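Local structure of iota-carrageenase (Alteromonas sp., 1H80) at residues 381-386 against 449-455; 30-36 against 63-67; 264-268 against 353-357. The protein hydrolyses the beta-1,4 linkages inside iota-carrageenans, sulfated galactans of red algal cell walls, with inversion of anomeric configuration. One frame throughout, in Å; residues are numbered along the deposited sequence.

Contact 1. Residues 381-386 against 449-455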
loop_
_atom_site.group_PDB
_atom_site.type_symbol
_atom_site.label_atom_id
_atom_site.label_comp_id
_atom_site.label_asym_id
_atom_site.label_seq_id
_atom_site.Cartn_x
_atom_site.Cartn_y
_atom_site.Cartn_z
ATOM N N CYS A 381 8.386 28.459 -7.221
ATOM C CA CYS A 381 8.512 27.014 -7.369
ATOM C C CYS A 381 9.943 26.528 -7.149
ATOM O O CYS A 381 10.451 25.699 -7.905
ATOM C CB CYS A 381 8.037 26.584 -8.761
ATOM S SG CYS A 381 7.689 24.799 -8.868
ATOM N N LYS A 382 10.588 27.041 -6.107
ATOM C CA LYS A 382 11.958 26.654 -5.798
ATOM C C LYS A 382 12.049 25.244 -5.222
ATOM O O LYS A 382 11.144 24.788 -4.524
ATOM C CB LYS A 382 12.573 27.636 -4.801
ATOM C CG LYS A 382 12.641 29.069 -5.294
ATOM C CD LYS A 382 13.226 29.979 -4.226
ATOM C CE LYS A 382 13.313 31.415 -4.715
ATOM N NZ LYS A 382 13.860 32.331 -3.673
ATOM N N ARG A 383 13.149 24.566 -5.530
ATOM C CA ARG A 383 13.408 23.217 -5.034
ATOM C C ARG A 383 12.522 22.116 -5.626
ATOM O O ARG A 383 12.561 20.980 -5.162
ATOM C CB ARG A 383 13.310 23.196 -3.503
ATOM C CG ARG A 383 14.227 24.196 -2.790
ATOM C CD ARG A 383 15.699 23.916 -3.060
ATOM N NE ARG A 383 16.166 22.683 -2.427
ATOM C CZ ARG A 383 16.428 22.550 -1.130
ATOM N NH1 ARG A 383 16.271 23.575 -0.306
ATOM N NH2 ARG A 383 16.854 21.385 -0.655
ATOM N N VAL A 384 11.720 22.444 -6.636
ATOM C CA VAL A 384 10.877 21.439 -7.286
ATOM C C VAL A 384 11.632 20.987 -8.557
ATOM O O VAL A 384 12.012 21.846 -9.371
ATOM C CB VAL A 384 9.477 22.025 -7.635
ATOM C CG1 VAL A 384 8.619 20.961 -8.302
ATOM C CG2 VAL A 384 8.786 22.528 -6.363
ATOM N N CYS A 385 11.878 19.667 -8.692
ATOM C CA CYS A 385 12.607 19.059 -9.836
ATOM C C CYS A 385 11.653 18.140 -10.659
ATOM O O CYS A 385 10.640 17.645 -10.138
ATOM C CB CYS A 385 13.846 18.254 -9.320
ATOM S SG CYS A 385 13.411 16.638 -8.571
ATOM N N LEU A 386 11.910 18.012 -11.963
ATOM C CA LEU A 386 11.118 17.141 -12.844
ATOM C C LEU A 386 12.071 16.006 -13.219
ATOM O O LEU A 386 13.119 16.239 -13.827
ATOM C CB LEU A 386 10.671 17.859 -14.132
ATOM C CG LEU A 386 10.072 16.950 -15.220
ATOM C CD1 LEU A 386 8.837 16.229 -14.695
ATOM C CD2 LEU A 386 9.715 17.785 -16.441
ATOM N N CYS A 449 4.633 26.895 -11.238
ATOM C CA CYS A 449 5.685 25.982 -11.672
ATOM C C CYS A 449 5.688 25.761 -13.170
ATOM O O CYS A 449 4.642 25.799 -13.818
ATOM C CB CYS A 449 5.545 24.617 -10.989
ATOM S SG CYS A 449 5.685 24.679 -9.178
ATOM N N ASN A 450 6.882 25.532 -13.707
ATOM C CA ASN A 450 7.065 25.268 -15.126
ATOM C C ASN A 450 6.984 23.751 -15.230
ATOM O O ASN A 450 7.986 23.056 -15.067
ATOM C CB ASN A 450 8.442 25.753 -15.578
ATOM C CG ASN A 450 8.618 25.686 -17.080
ATOM O OD1 ASN A 450 8.051 24.816 -17.747
ATOM N ND2 ASN A 450 9.421 26.596 -17.623
ATOM N N TYR A 451 5.782 23.246 -15.493
ATOM C CA TYR A 451 5.538 21.805 -15.566
ATOM C C TYR A 451 6.556 20.956 -16.308
ATOM O O TYR A 451 6.977 19.913 -15.810
ATOM C CB TYR A 451 4.155 21.535 -16.162
ATOM C CG TYR A 451 2.990 21.916 -15.276
ATOM C CD1 TYR A 451 3.181 22.612 -14.081
ATOM C CD2 TYR A 451 1.686 21.602 -15.651
ATOM C CE1 TYR A 451 2.099 22.989 -13.285
ATOM C CE2 TYR A 451 0.602 21.971 -14.868
ATOM C CZ TYR A 451 0.812 22.665 -13.687
ATOM O OH TYR A 451 -0.270 23.038 -12.923
ATOM N N TYR A 452 6.961 21.389 -17.495
ATOM C CA TYR A 452 7.900 20.593 -18.270
ATOM C C TYR A 452 9.267 21.215 -18.497
ATOM O O TYR A 452 10.171 20.553 -19.008
ATOM C CB TYR A 452 7.254 20.232 -19.607
ATOM C CG TYR A 452 5.970 19.459 -19.424
ATOM C CD1 TYR A 452 5.992 18.130 -18.999
ATOM C CD2 TYR A 452 4.732 20.071 -19.610
ATOM C CE1 TYR A 452 4.808 17.431 -18.756
ATOM C CE2 TYR A 452 3.545 19.383 -19.370
ATOM C CZ TYR A 452 3.591 18.066 -18.943
ATOM O OH TYR A 452 2.420 17.389 -18.690
ATOM N N GLY A 453 9.427 22.473 -18.100
ATOM C CA GLY A 453 10.700 23.144 -18.295
ATOM C C GLY A 453 11.500 23.384 -17.029
ATOM O O GLY A 453 12.628 23.875 -17.089
ATOM N N MET A 454 10.932 23.040 -15.878
ATOM C CA MET A 454 11.635 23.241 -14.617
ATOM C C MET A 454 12.906 22.405 -14.550
ATOM O O MET A 454 13.134 21.525 -15.382
ATOM C CB MET A 454 10.736 22.877 -13.435
ATOM C CG MET A 454 10.293 21.429 -13.429
ATOM S SD MET A 454 9.613 20.965 -11.824
ATOM C CE MET A 454 8.146 21.948 -11.797
ATOM N N SER A 455 13.728 22.689 -13.547
ATOM C CA SER A 455 14.981 21.976 -13.339
ATOM C C SER A 455 14.782 20.465 -13.350
ATOM O O SER A 455 13.777 19.958 -12.849
ATOM C CB SER A 455 15.596 22.378 -11.998
ATOM O OG SER A 455 15.800 23.776 -11.926
#
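Met454 lies against Leu386, Val384 and the sulfur of Cys381, and the atoms beyond its CB meet these neighbours in turn. CB itself only sets the direction: with chi1 near +61° it turns CG in between the backbone N and carbonyl carbon, and Met454 CG comes within 3.7 Å of Leu386 CB. Met454 SD follows, 3.5 Å from Val384 O and slightly farther from the methyl Val384 CG1. The chain then bends at the sulfur, which brings Met454 CE to 3.7 Å from Val384 CG1 and, less closely, near Cys381 SG. A flexible, unbranched thioether suits this winding path between a carbonyl, a branched side chain and a disulfide.

The two segments are irregular loops, one after strand 364-366 and one after strand 438-439, and they are cross-linked covalently: Cys381 SG joins Cys449 SG at 2.0 Å with the disulfide torsion at 93°, in the conformer described, one of two modelled for Cys381, while Cys385 is bonded in the same way to Cys457. Between the two cysteines of 381-386, a type II beta turn from Cys381 to Val384 reverses the chain. At the far end Leu386 N donates to Ser455 O (2.8 Å, 161° at the hydrogen), and the same oxygen receives a CA-H contact from Cys385. Leu386, an apolar side chain in a buried place, reaches onward with CD2 to 3.5 Å from Tyr451 O, a carbonyl hydrogen-bonded to Tyr399 OH.

Contact 2. Residues 30-36 against 63-67. With CA (calcium ion), chain D.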
loop_
_atom_site.group_PDB
_atom_site.type_symbol
_atom_site.label_atom_id
_atom_site.label_comp_id
_atom_site.label_asym_id
_atom_site.label_seq_id
_atom_site.Cartn_x
_atom_site.Cartn_y
_atom_site.Cartn_z
ATOM N N ALA A 30 17.104 -26.589 1.366
ATOM C CA ALA A 30 17.281 -25.307 0.698
ATOM C C ALA A 30 18.747 -24.941 0.902
ATOM O O ALA A 30 19.404 -25.473 1.800
ATOM C CB ALA A 30 16.384 -24.252 1.321
ATOM N N ASN A 31 19.269 -24.047 0.072
ATOM C CA ASN A 31 20.663 -23.634 0.196
ATOM C C ASN A 31 20.744 -22.114 0.253
ATOM O O ASN A 31 20.481 -21.436 -0.739
ATOM C CB ASN A 31 21.479 -24.143 -0.996
ATOM C CG ASN A 31 22.973 -23.988 -0.787
ATOM O OD1 ASN A 31 23.435 -22.986 -0.242
ATOM N ND2 ASN A 31 23.741 -24.978 -1.232
ATOM N N GLY A 32 21.113 -21.584 1.415
ATOM C CA GLY A 32 21.208 -20.145 1.567
ATOM C C GLY A 32 22.610 -19.612 1.354
ATOM O O GLY A 32 22.913 -18.481 1.726
ATOM N N ASN A 33 23.468 -20.428 0.748
ATOM C CA ASN A 33 24.850 -20.034 0.497
ATOM C C ASN A 33 25.158 -19.854 -0.985
ATOM O O ASN A 33 26.269 -19.470 -1.350
ATOM C CB ASN A 33 25.804 -21.073 1.093
ATOM C CG ASN A 33 25.846 -21.026 2.608
ATOM O OD1 ASN A 33 26.249 -21.990 3.258
ATOM N ND2 ASN A 33 25.441 -19.896 3.177
ATOM N N ASP A 34 24.182 -20.134 -1.838
ATOM C CA ASP A 34 24.381 -19.987 -3.275
ATOM C C ASP A 34 23.418 -18.963 -3.862
ATOM O O ASP A 34 22.762 -18.218 -3.133
ATOM C CB ASP A 34 24.192 -21.329 -3.987
ATOM C CG ASP A 34 22.819 -21.928 -3.753
ATOM O OD1 ASP A 34 21.856 -21.154 -3.562
ATOM O OD2 ASP A 34 22.704 -23.171 -3.775
ATOM N N THR A 35 23.332 -18.933 -5.185
ATOM C CA THR A 35 22.445 -17.999 -5.862
ATOM C C THR A 35 21.341 -18.743 -6.599
ATOM O O THR A 35 20.657 -18.169 -7.444
ATOM C CB THR A 35 23.220 -17.142 -6.875
ATOM O OG1 THR A 35 23.907 -18.000 -7.793
ATOM C CG2 THR A 35 24.228 -16.255 -6.160
ATOM N N SER A 36 21.166 -20.018 -6.261
ATOM C CA SER A 36 20.164 -20.866 -6.896
ATOM C C SER A 36 18.790 -20.810 -6.227
ATOM O O SER A 36 18.680 -20.582 -5.026
ATOM C CB SER A 36 20.657 -22.315 -6.924
ATOM O OG SER A 36 21.882 -22.420 -7.632
ATOM N N GLY A 63 20.828 -16.856 5.950
ATOM C CA GLY A 63 21.365 -17.156 4.641
ATOM C C GLY A 63 20.617 -16.335 3.615
ATOM O O GLY A 63 19.742 -15.538 3.967
ATOM N N THR A 64 20.964 -16.518 2.349
ATOM C CA THR A 64 20.315 -15.795 1.270
ATOM C C THR A 64 19.528 -16.795 0.446
ATOM O O THR A 64 20.072 -17.788 -0.038
ATOM C CB THR A 64 21.347 -15.081 0.383
ATOM O OG1 THR A 64 22.030 -14.089 1.161
ATOM C CG2 THR A 64 20.660 -14.408 -0.797
ATOM N N TYR A 65 18.240 -16.527 0.288
ATOM C CA TYR A 65 17.364 -17.421 -0.448
ATOM C C TYR A 65 16.685 -16.744 -1.610
ATOM O O TYR A 65 16.404 -15.547 -1.575
ATOM C CB TYR A 65 16.289 -17.966 0.486
ATOM C CG TYR A 65 16.864 -18.628 1.700
ATOM C CD1 TYR A 65 17.250 -19.967 1.663
ATOM C CD2 TYR A 65 17.073 -17.908 2.873
ATOM C CE1 TYR A 65 17.832 -20.571 2.766
ATOM C CE2 TYR A 65 17.655 -18.502 3.981
ATOM C CZ TYR A 65 18.033 -19.832 3.920
ATOM O OH TYR A 65 18.622 -20.426 5.005
ATOM N N HIS A 66 16.417 -17.535 -2.638
ATOM C CA HIS A 66 15.729 -17.049 -3.818
ATOM C C HIS A 66 14.393 -17.774 -3.907
ATOM O O HIS A 66 14.344 -19.001 -4.026
ATOM C CB HIS A 66 16.569 -17.307 -5.069
ATOM C CG HIS A 66 17.784 -16.439 -5.161
ATOM N ND1 HIS A 66 18.910 -16.646 -4.394
ATOM C CD2 HIS A 66 18.027 -15.327 -5.893
ATOM C CE1 HIS A 66 19.795 -15.699 -4.651
ATOM N NE2 HIS A 66 19.284 -14.886 -5.557
ATOM N N PHE A 67 13.310 -17.007 -3.816
ATOM C CA PHE A 67 11.965 -17.564 -3.883
ATOM C C PHE A 67 11.130 -16.803 -4.898
ATOM O O PHE A 67 11.403 -15.642 -5.196
ATOM C CB PHE A 67 11.223 -17.421 -2.546
ATOM C CG PHE A 67 11.914 -18.043 -1.372
ATOM C CD1 PHE A 67 12.323 -19.371 -1.399
ATOM C CD2 PHE A 67 12.094 -17.309 -0.201
ATOM C CE1 PHE A 67 12.899 -19.958 -0.275
ATOM C CE2 PHE A 67 12.668 -17.888 0.928
ATOM C CZ PHE A 67 13.069 -19.214 0.890
HETATM CA CA CA D . 19.600 -21.132 -2.892
HETATM O O HOH W 1 20.269 -18.798 -2.562
HETATM O O HOH W 2 19.920 -23.241 -3.819
#
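Gly32 O and Thr64 N form the direct hydrogen bond between loop 30-36 and strand 64-67: it is 2.8 Å long, almost straight at 175°, and uses an in-plane lone pair of the carbonyl. Water 1 adds an indirect link, donating to Asp34 O and to Thr64 O (2.7 Å) and lying at the edge of the His66 ring, in its plane, 3.1 Å from ND1. Two Asx turns shape the loop: Asn31 OD1 accepts from Asn33 N, and Asp34 OD1 from Ser36 N.

The packing contacts explain the residue types. Gly32 CA sits over the face of the Tyr65 ring, 4.1 Å from its centroid, a CH-pi contact with no room for a CB, which would run into Tyr65 CZ. One residue further along the strand, Thr35 O lies over the centre of the His66 ring, 3.8 Å above its plane. With an alanine here instead of His66, water 1 would probably lose one of its partners and the Thr35 carbonyl the flat surface it rests on.

Metal bonds bring the loop together. The calcium ion takes Asn31 O, Asp34 OD1 (2.4 Å), Ser36 O and waters 1 and 2, and Asp38 completes the shell with both carboxylate oxygens. Such a calcium site, built from backbone carbonyls, two aspartates and waters, links the loop between helices 24-28 and 39-50, through water 1, to an early strand of the right-handed parallel beta-helix.

Contact 3. Residues 264-268 against 353-357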
loop_
_atom_site.group_PDB
_atom_site.type_symbol
_atom_site.label_atom_id
_atom_site.label_comp_id
_atom_site.label_asym_id
_atom_site.label_seq_id
_atom_site.Cartn_x
_atom_site.Cartn_y
_atom_site.Cartn_z
ATOM N N THR A 264 -4.572 5.701 13.775
ATOM C CA THR A 264 -3.999 6.468 14.870
ATOM C C THR A 264 -2.496 6.570 14.677
ATOM O O THR A 264 -1.858 5.635 14.193
ATOM C CB THR A 264 -4.275 5.816 16.246
ATOM O OG1 THR A 264 -3.728 4.489 16.271
ATOM C CG2 THR A 264 -5.771 5.757 16.519
ATOM N N ASN A 265 -1.946 7.723 15.034
ATOM C CA ASN A 265 -0.512 7.966 14.950
ATOM C C ASN A 265 0.048 7.858 13.538
ATOM O O ASN A 265 0.661 6.858 13.165
ATOM C CB ASN A 265 0.224 7.009 15.889
ATOM C CG ASN A 265 1.703 7.311 15.987
ATOM O OD1 ASN A 265 2.167 8.356 15.529
ATOM N ND2 ASN A 265 2.452 6.397 16.593
ATOM N N VAL A 266 -0.172 8.908 12.758
ATOM C CA VAL A 266 0.311 8.974 11.387
ATOM C C VAL A 266 1.393 10.036 11.347
ATOM O O VAL A 266 1.211 11.131 11.870
ATOM C CB VAL A 266 -0.822 9.373 10.422
ATOM C CG1 VAL A 266 -0.289 9.500 9.001
ATOM C CG2 VAL A 266 -1.939 8.351 10.491
ATOM N N SER A 267 2.526 9.720 10.740
ATOM C CA SER A 267 3.594 10.699 10.670
ATOM C C SER A 267 4.273 10.656 9.321
ATOM O O SER A 267 4.403 9.600 8.703
ATOM C CB SER A 267 4.620 10.453 11.774
ATOM O OG SER A 267 5.250 9.203 11.601
ATOM N N SER A 268 4.693 11.823 8.863
ATOM C CA SER A 268 5.358 11.923 7.582
ATOM C C SER A 268 6.559 12.837 7.692
ATOM O O SER A 268 6.577 13.752 8.514
ATOM C CB SER A 268 4.395 12.484 6.535
ATOM O OG SER A 268 3.998 13.807 6.831
ATOM N N VAL A 353 -9.019 9.672 11.798
ATOM C CA VAL A 353 -7.566 9.598 11.845
ATOM C C VAL A 353 -7.113 10.473 13.008
ATOM O O VAL A 353 -7.303 11.691 12.983
ATOM C CB VAL A 353 -6.945 10.127 10.537
ATOM C CG1 VAL A 353 -5.432 9.987 10.582
ATOM C CG2 VAL A 353 -7.525 9.370 9.348
ATOM N N PHE A 354 -6.522 9.852 14.024
ATOM C CA PHE A 354 -6.060 10.577 15.205
ATOM C C PHE A 354 -4.548 10.748 15.240
ATOM O O PHE A 354 -3.807 9.845 14.858
ATOM C CB PHE A 354 -6.478 9.848 16.488
ATOM C CG PHE A 354 -7.953 9.600 16.607
ATOM C CD1 PHE A 354 -8.552 8.542 15.935
ATOM C CD2 PHE A 354 -8.744 10.414 17.413
ATOM C CE1 PHE A 354 -9.917 8.292 16.064
ATOM C CE2 PHE A 354 -10.107 10.175 17.551
ATOM C CZ PHE A 354 -10.697 9.111 16.875
ATOM N N ASP A 355 -4.109 11.911 15.718
ATOM C CA ASP A 355 -2.691 12.238 15.857
ATOM C C ASP A 355 -1.905 12.162 14.554
ATOM O O ASP A 355 -1.282 11.148 14.240
ATOM C CB ASP A 355 -2.041 11.332 16.907
ATOM C CG ASP A 355 -2.774 11.361 18.236
ATOM O OD1 ASP A 355 -3.170 12.461 18.680
ATOM O OD2 ASP A 355 -2.947 10.283 18.844
ATOM N N VAL A 356 -1.933 13.258 13.807
ATOM C CA VAL A 356 -1.242 13.349 12.531
ATOM C C VAL A 356 -0.117 14.368 12.651
ATOM O O VAL A 356 -0.328 15.483 13.124
ATOM C CB VAL A 356 -2.212 13.798 11.416
ATOM C CG1 VAL A 356 -1.489 13.856 10.084
ATOM C CG2 VAL A 356 -3.396 12.838 11.339
ATOM N N THR A 357 1.082 13.977 12.241
ATOM C CA THR A 357 2.225 14.877 12.298
ATOM C C THR A 357 2.950 14.864 10.964
ATOM O O THR A 357 3.371 13.814 10.485
ATOM C CB THR A 357 3.217 14.462 13.405
ATOM O OG1 THR A 357 2.545 14.450 14.669
ATOM C CG2 THR A 357 4.388 15.441 13.472
HETATM O O HOH W 3 1.829 11.592 14.812
#
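Val266 packs against Val353 on the tight side of this pair of parallel strands, the two side chains meeting at about a right angle with Val266 CG2 3.9 Å from Val353 CG1. In Val266 a chi1 of 177° leaves CG2 opposite the carbonyl carbon, and this is the methyl that meets Val353. Val356 adds its CG2 beside Val266 CB, and Val275 from strand 275-277 touches all three valines. Compact, beta-branched side chains suit such an interior, where strands from different sides of a coil face each other. On the other face Thr264 and Phe354 make a second packed end: Thr264 CG2 lies 4.0 Å from Phe354 CD1, the two side chains crossing at a slant, while Thr264 OG1 is hydrogen-bonded to Asp238 OD1 and the Phe354 ring stacks with Phe424.

The backbones are tied by four hydrogen bonds, among them Val266 N to Asp355 O and Thr357 N to Val266 O, each 2.9 Å. Two successive donors, Asn265 N and Val266 N, point to the same neighbouring strand because Asn265, like its partner Asp355, has a positive phi (61° and 58°). Positive phi at matching places in neighbouring coils is consistent with the bends of a parallel beta-helix; Asn and Asp tolerate it better than most residues.

The looser, wetter side holds Asp355, Thr357 and water 3. Asp355 is exposed, and its OD1 goes on to Asn425 ND2 of the next coil. Water 3 donates to Val266 O at 3.0 Å and lies 2.9 Å from Thr357 OG1, a threonine hydroxyl able to bond to water.

In the fold
Along the chain the contacts follow one another in series: contact 2 closes before contact 3 opens, and contact 3 closes before contact 1 opens. Contact 2 includes strand 64-71, near the start of the beta-helix, whereas contact 3 pairs strand 261-269 with strand 351-359 towards its other end; their centres are 39 Å apart, linked through strands pairing coil upon coil. Contact 1, 30 Å from contact 3 and 45 Å from contact 2 between centres, joins loops that follow strands 364-366 and 438-439. None touches another. Contacts 2 and 3 thus belong to the early and the late part of the solenoid, and contact 1 to disulfide-linked loops away from its strands.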